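Local coordinates for major capsid protein (Norovirus Hu/GI.7/TCH-060/USA/2003, PDB 4P25) that forms the protruding domain of the norovirus capsid, which dimerises and binds histo-blood group antigens such as Lewis Y, at residues L8-I13 and S229-Q234; T48-L53 and A236-E241. One frame throughout, in Å; residues are numbered along the deposited sequence.

Contact 1. Residues L8-I13 and S229-Q234; sequences LTVPNI and SHFVEQ
The extended N-terminal segment L8-I13 runs beside the last turns of helix 225-234, with the CA atoms of P11 and H230 6.7 Å apart and those of L8 and Q234 7.7 Å apart. T9 is the polar centre. Its OG1 lies in the plane of the H230 imidazole, at the edge, and makes a short 2.6 Å hydrogen bond to NE2. Either partner could supply the proton. With chi1 at -163° the H230 ring swings away from its own backbone N and reaches T9. Q234 holds T9 a second way. T9 N gives a nearly straight bond of 3.2 Å to Q234 OE1 (172° at the hydrogen). It arrives in the plane of the amide carbonyl, on a lone pair. The other arm of the amide, NE2, makes a weak, bent bond to T9 OG1. T9 is thus gripped through both its backbone N and its hydroxyl.

This helix belongs to the P1 subdomain, where the N-terminal and C-terminal parts of the chain come together. The contact joins the first modelled residues to that helix.

The apolar part flanks T9. P11 CD sits over one face of the H230 ring in a CH-pi contact, 4.1 Å from the centroid and 21° off the normal. The backbone of V10 and the N of P11 lie over that same face. On the buried side F231 meets two branched side chains. V10 CG1 comes to the ring edge, 4.3 Å from F231 CE1. L8 CD1 approaches F231 CE1 obliquely at 4.2 Å. V10 also packs on F227 and L261, and L8 on F288 and W291. E233 of the second subunit lies against P11 and H230 at the dimer interface.

Contact 2. Residues T48-L53 and A236-E241; sequences TLEGQL and APVRGE
E50 and L49, on a tight turn, meet A236 and V238 just beyond the end of helix 225-234. E50 can be followed outwards. E50 CA points a hydrogen at A236 O, a CA-H...O contact of 3.6 Å. E50 CB stays 3.9 Å from A236 O. E50 CG touches most closely, 3.4 Å from V238 CG2, and also lies near A236 O. This carbon is beside the backbone N of E50 (chi1 -66°), and from there the chain extends across V238 at about a right angle. CD passes loosely by V238 CG2. At the tip, E50 OE2 stands 3.8 Å from V238 N, too far to be read as a bond. That V238 N is buried here and has no partner in the model.

V238 CG2 touches two residues of the turn, E50 through CG and L49 through CB, the latter at 3.8 Å. The L49 side chain goes on to pack against L8 and F231. V238 also packs on W291 of strand 285-292.

A water joins the backbones. It donates to L49 O (2.6 Å) and accepts from A236 N (2.8 Å), so the two backbone groups are bridged rather than paired directly.

T48 OG1 accepts from Q52 N and helps to close the turn. G51 N bonds to T48 O and T48 N to Q52 O, while G51 has a positive phi (99°) that suits glycine. This is the pattern of a type I beta turn followed by a G1 beta bulge, here laid against a P1 loop.

How the contacts relate
The two contacts lie on the same side of the chain's centre, with their own centres 11 Å apart. Along the chain their segments alternate: 8-13, 48-53, 229-234, 236-241. Each therefore ties an early part of the chain to a late one. Helix 225-234 touches both early segments: 8-13 through H230, F231 and Q234, and 48-53 through F231 and V232. L8 of contact 1 and V238 of contact 2 both pack on W291 of strand 285-292. The glycan-binding residues fall in the intervening chain, consistent with P2 being an insertion in P1. Both contacts thus belong to P1, away from the glycan, and contact 1 alone reaches the second subunit.

Contact 1. Residues L8-I13 and S229-Q234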
loop_
_atom_site.group_PDB
_atom_site.type_symbol
_atom_site.label_atom_id
_atom_site.label_comp_id
_atom_site.label_asym_id
_atom_site.label_seq_id
_atom_site.Cartn_x
_atom_site.Cartn_y
_atom_site.Cartn_z
ATOM N N LEU A 8 -18.116 -14.327 8.008
ATOM C CA LEU A 8 -17.575 -13.034 7.634
ATOM C C LEU A 8 -16.868 -12.390 8.826
ATOM O O LEU A 8 -17.386 -12.438 9.969
ATOM C CB LEU A 8 -18.691 -12.100 7.132
ATOM C CG LEU A 8 -18.257 -10.721 6.661
ATOM C CD1 LEU A 8 -17.565 -10.842 5.299
ATOM C CD2 LEU A 8 -19.471 -9.841 6.574
ATOM N N THR A 9 -15.682 -11.847 8.585
ATOM C CA THR A 9 -15.063 -10.928 9.519
ATOM C C THR A 9 -14.675 -9.685 8.738
ATOM O O THR A 9 -14.716 -9.680 7.505
ATOM C CB THR A 9 -13.810 -11.524 10.194
ATOM O OG1 THR A 9 -12.847 -11.882 9.196
ATOM C CG2 THR A 9 -14.166 -12.760 11.024
ATOM N N VAL A 10 -14.312 -8.629 9.451
ATOM C CA VAL A 10 -13.717 -7.454 8.834
ATOM C C VAL A 10 -12.350 -7.258 9.486
ATOM O O VAL A 10 -12.096 -7.829 10.551
ATOM C CB VAL A 10 -14.609 -6.202 9.000
ATOM C CG1 VAL A 10 -15.912 -6.379 8.232
ATOM C CG2 VAL A 10 -14.868 -5.910 10.471
ATOM N N PRO A 11 -11.455 -6.484 8.841
ATOM C CA PRO A 11 -10.091 -6.347 9.367
ATOM C C PRO A 11 -9.997 -5.889 10.824
ATOM O O PRO A 11 -10.573 -4.868 11.195
ATOM C CB PRO A 11 -9.473 -5.299 8.442
ATOM C CG PRO A 11 -10.149 -5.530 7.147
ATOM C CD PRO A 11 -11.579 -5.867 7.507
ATOM N N ASN A 12 -9.272 -6.662 11.628
ATOM C CA ASN A 12 -8.986 -6.313 13.017
ATOM C C ASN A 12 -7.793 -5.357 13.062
ATOM O O ASN A 12 -6.709 -5.703 13.546
ATOM C CB ASN A 12 -8.715 -7.585 13.826
ATOM C CG ASN A 12 -8.365 -7.302 15.275
ATOM O OD1 ASN A 12 -8.788 -6.298 15.847
ATOM N ND2 ASN A 12 -7.576 -8.189 15.874
ATOM N N ILE A 13 -8.006 -4.163 12.519
ATOM C CA ILE A 13 -6.969 -3.149 12.362
ATOM C C ILE A 13 -7.614 -1.795 12.627
ATOM O O ILE A 13 -8.686 -1.517 12.094
ATOM C CB ILE A 13 -6.420 -3.135 10.917
ATOM C CG1 ILE A 13 -5.763 -4.472 10.565
ATOM C CG2 ILE A 13 -5.431 -2.006 10.734
ATOM C CD1 ILE A 13 -5.371 -4.602 9.101
ATOM N N SER A 229 -9.077 -6.403 0.297
ATOM C CA SER A 229 -8.267 -7.621 0.273
ATOM C C SER A 229 -8.797 -8.673 1.249
ATOM O O SER A 229 -8.724 -9.868 0.974
ATOM C CB SER A 229 -6.779 -7.335 0.502
ATOM O OG SER A 229 -6.548 -6.673 1.729
ATOM N N HIS A 230 -9.349 -8.229 2.373
ATOM C CA HIS A 230 -9.968 -9.144 3.334
ATOM C C HIS A 230 -11.112 -9.930 2.680
ATOM O O HIS A 230 -11.185 -11.153 2.808
ATOM C CB HIS A 230 -10.496 -8.357 4.538
ATOM C CG HIS A 230 -10.790 -9.198 5.743
ATOM N ND1 HIS A 230 -9.812 -9.601 6.627
ATOM C CD2 HIS A 230 -11.958 -9.681 6.228
ATOM C CE1 HIS A 230 -10.362 -10.312 7.596
ATOM N NE2 HIS A 230 -11.662 -10.375 7.379
ATOM N N PHE A 231 -11.994 -9.230 1.973
ATOM C CA PHE A 231 -13.129 -9.890 1.329
ATOM C C PHE A 231 -12.678 -10.834 0.216
ATOM O O PHE A 231 -13.202 -11.940 0.088
ATOM C CB PHE A 231 -14.135 -8.867 0.787
ATOM C CG PHE A 231 -14.701 -7.951 1.837
ATOM C CD1 PHE A 231 -14.791 -8.358 3.159
ATOM C CD2 PHE A 231 -15.142 -6.682 1.499
ATOM C CE1 PHE A 231 -15.305 -7.515 4.126
ATOM C CE2 PHE A 231 -15.661 -5.830 2.466
ATOM C CZ PHE A 231 -15.740 -6.249 3.779
ATOM N N VAL A 232 -11.719 -10.390 -0.593
ATOM C CA VAL A 232 -11.166 -11.219 -1.664
ATOM C C VAL A 232 -10.549 -12.494 -1.102
ATOM O O VAL A 232 -10.774 -13.588 -1.619
ATOM C CB VAL A 232 -10.094 -10.448 -2.468
ATOM C CG1 VAL A 232 -9.318 -11.392 -3.382
ATOM C CG2 VAL A 232 -10.738 -9.331 -3.272
ATOM N N GLU A 233 -9.781 -12.330 -0.031
ATOM C CA GLU A 233 -9.074 -13.424 0.623
ATOM C C GLU A 233 -10.043 -14.438 1.249
ATOM O O GLU A 233 -9.888 -15.657 1.097
ATOM C CB GLU A 233 -8.154 -12.824 1.695
ATOM C CG GLU A 233 -7.034 -13.710 2.172
ATOM C CD GLU A 233 -7.407 -14.512 3.397
ATOM O OE1 GLU A 233 -8.325 -14.088 4.134
ATOM O OE2 GLU A 233 -6.786 -15.569 3.624
ATOM N N GLN A 234 -11.060 -13.923 1.931
ATOM C CA GLN A 234 -11.946 -14.750 2.745
ATOM C C GLN A 234 -12.986 -15.524 1.926
ATOM O O GLN A 234 -13.318 -16.658 2.272
ATOM C CB GLN A 234 -12.626 -13.876 3.815
ATOM C CG GLN A 234 -13.480 -14.621 4.833
ATOM C CD GLN A 234 -13.950 -13.721 5.971
ATOM O OE1 GLN A 234 -14.443 -12.613 5.744
ATOM N NE2 GLN A 234 -13.785 -14.190 7.202
#

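Contact 2. Residues T48-L53 and A236-E241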
loop_
_atom_site.group_PDB
_atom_site.type_symbol
_atom_site.label_atom_id
_atom_site.label_comp_id
_atom_site.label_asym_id
_atom_site.label_seq_id
_atom_site.Cartn_x
_atom_site.Cartn_y
_atom_site.Cartn_z
ATOM N N THR A 48 -17.501 -6.703 -3.574
ATOM C CA THR A 48 -18.646 -7.254 -2.841
ATOM C C THR A 48 -18.154 -8.003 -1.609
ATOM O O THR A 48 -16.983 -8.397 -1.553
ATOM C CB THR A 48 -19.492 -8.215 -3.698
ATOM O OG1 THR A 48 -18.750 -9.418 -3.963
ATOM C CG2 THR A 48 -19.908 -7.559 -5.010
ATOM N N LEU A 49 -19.041 -8.210 -0.644
ATOM C CA LEU A 49 -18.669 -8.897 0.587
ATOM C C LEU A 49 -18.190 -10.336 0.328
ATOM O O LEU A 49 -17.415 -10.877 1.101
ATOM C CB LEU A 49 -19.834 -8.943 1.584
ATOM C CG LEU A 49 -20.204 -7.608 2.203
ATOM C CD1 LEU A 49 -21.040 -7.829 3.463
ATOM C CD2 LEU A 49 -18.972 -6.778 2.491
ATOM N N GLU A 50 -18.675 -10.919 -0.770
ATOM C CA GLU A 50 -18.284 -12.277 -1.154
ATOM C C GLU A 50 -16.895 -12.326 -1.788
ATOM O O GLU A 50 -16.366 -13.399 -2.046
ATOM C CB GLU A 50 -19.312 -12.890 -2.111
ATOM C CG GLU A 50 -20.659 -13.113 -1.450
ATOM C CD GLU A 50 -21.643 -13.913 -2.286
ATOM O OE1 GLU A 50 -21.556 -13.878 -3.533
ATOM O OE2 GLU A 50 -22.513 -14.574 -1.679
ATOM N N GLY A 51 -16.325 -11.152 -2.042
ATOM C CA GLY A 51 -14.964 -11.061 -2.545
ATOM C C GLY A 51 -14.842 -10.866 -4.045
ATOM O O GLY A 51 -13.813 -11.200 -4.623
ATOM N N GLN A 52 -15.882 -10.330 -4.678
ATOM C CA GLN A 52 -15.805 -10.016 -6.106
ATOM C C GLN A 52 -15.380 -8.572 -6.338
ATOM O O GLN A 52 -16.116 -7.637 -6.005
ATOM C CB GLN A 52 -17.144 -10.269 -6.801
ATOM C CG GLN A 52 -17.149 -9.863 -8.270
ATOM C CD GLN A 52 -16.196 -10.700 -9.107
ATOM O OE1 GLN A 52 -16.346 -11.916 -9.204
ATOM N NE2 GLN A 52 -15.208 -10.052 -9.710
ATOM N N LEU A 53 -14.192 -8.395 -6.914
ATOM C CA LEU A 53 -13.699 -7.064 -7.274
ATOM C C LEU A 53 -14.577 -6.438 -8.347
ATOM O O LEU A 53 -15.030 -7.116 -9.272
ATOM C CB LEU A 53 -12.257 -7.135 -7.776
ATOM C CG LEU A 53 -11.187 -7.566 -6.774
ATOM C CD1 LEU A 53 -9.888 -7.850 -7.508
ATOM C CD2 LEU A 53 -10.980 -6.492 -5.720
ATOM N N ALA A 236 -16.132 -15.145 1.845
ATOM C CA ALA A 236 -17.153 -15.524 2.819
ATOM C C ALA A 236 -18.556 -15.536 2.219
ATOM O O ALA A 236 -18.877 -14.710 1.366
ATOM C CB ALA A 236 -17.102 -14.593 4.026
ATOM N N PRO A 237 -19.398 -16.484 2.663
ATOM C CA PRO A 237 -20.804 -16.490 2.253
ATOM C C PRO A 237 -21.543 -15.302 2.857
ATOM O O PRO A 237 -21.292 -14.948 4.009
ATOM C CB PRO A 237 -21.334 -17.794 2.858
ATOM C CG PRO A 237 -20.430 -18.064 4.016
ATOM C CD PRO A 237 -19.077 -17.613 3.553
ATOM N N VAL A 238 -22.433 -14.686 2.088
ATOM C CA VAL A 238 -23.273 -13.623 2.625
ATOM C C VAL A 238 -24.543 -14.252 3.180
ATOM O O VAL A 238 -25.279 -14.924 2.455
ATOM C CB VAL A 238 -23.618 -12.572 1.561
ATOM C CG1 VAL A 238 -24.712 -11.652 2.066
ATOM C CG2 VAL A 238 -22.387 -11.770 1.206
ATOM N N ARG A 239 -24.796 -14.042 4.467
ATOM C CA ARG A 239 -25.847 -14.779 5.164
ATOM C C ARG A 239 -26.978 -13.898 5.670
ATOM O O ARG A 239 -27.832 -14.345 6.435
ATOM C CB ARG A 239 -25.254 -15.549 6.333
ATOM C CG ARG A 239 -24.162 -16.503 5.946
ATOM C CD ARG A 239 -23.932 -17.452 7.071
ATOM N NE ARG A 239 -22.831 -18.364 6.799
ATOM C CZ ARG A 239 -22.954 -19.482 6.088
ATOM N NH1 ARG A 239 -24.134 -19.789 5.577
ATOM N NH2 ARG A 239 -21.913 -20.287 5.878
ATOM N N GLY A 240 -26.973 -12.643 5.248
ATOM C CA GLY A 240 -28.011 -11.711 5.636
ATOM C C GLY A 240 -28.004 -10.543 4.679
ATOM O O GLY A 240 -27.149 -10.458 3.800
ATOM N N GLU A 241 -28.951 -9.633 4.858
ATOM C CA GLU A 241 -29.093 -8.502 3.953
ATOM C C GLU A 241 -28.096 -7.391 4.257
ATOM O O GLU A 241 -27.855 -6.522 3.421
ATOM C CB GLU A 241 -30.528 -7.982 3.992
ATOM C CG GLU A 241 -31.522 -8.981 3.412
ATOM C CD GLU A 241 -32.961 -8.556 3.592
ATOM O OE1 GLU A 241 -33.263 -7.882 4.598
ATOM O OE2 GLU A 241 -33.790 -8.903 2.724
HETATM O O HOH W 1 -15.433 -12.425 1.665
#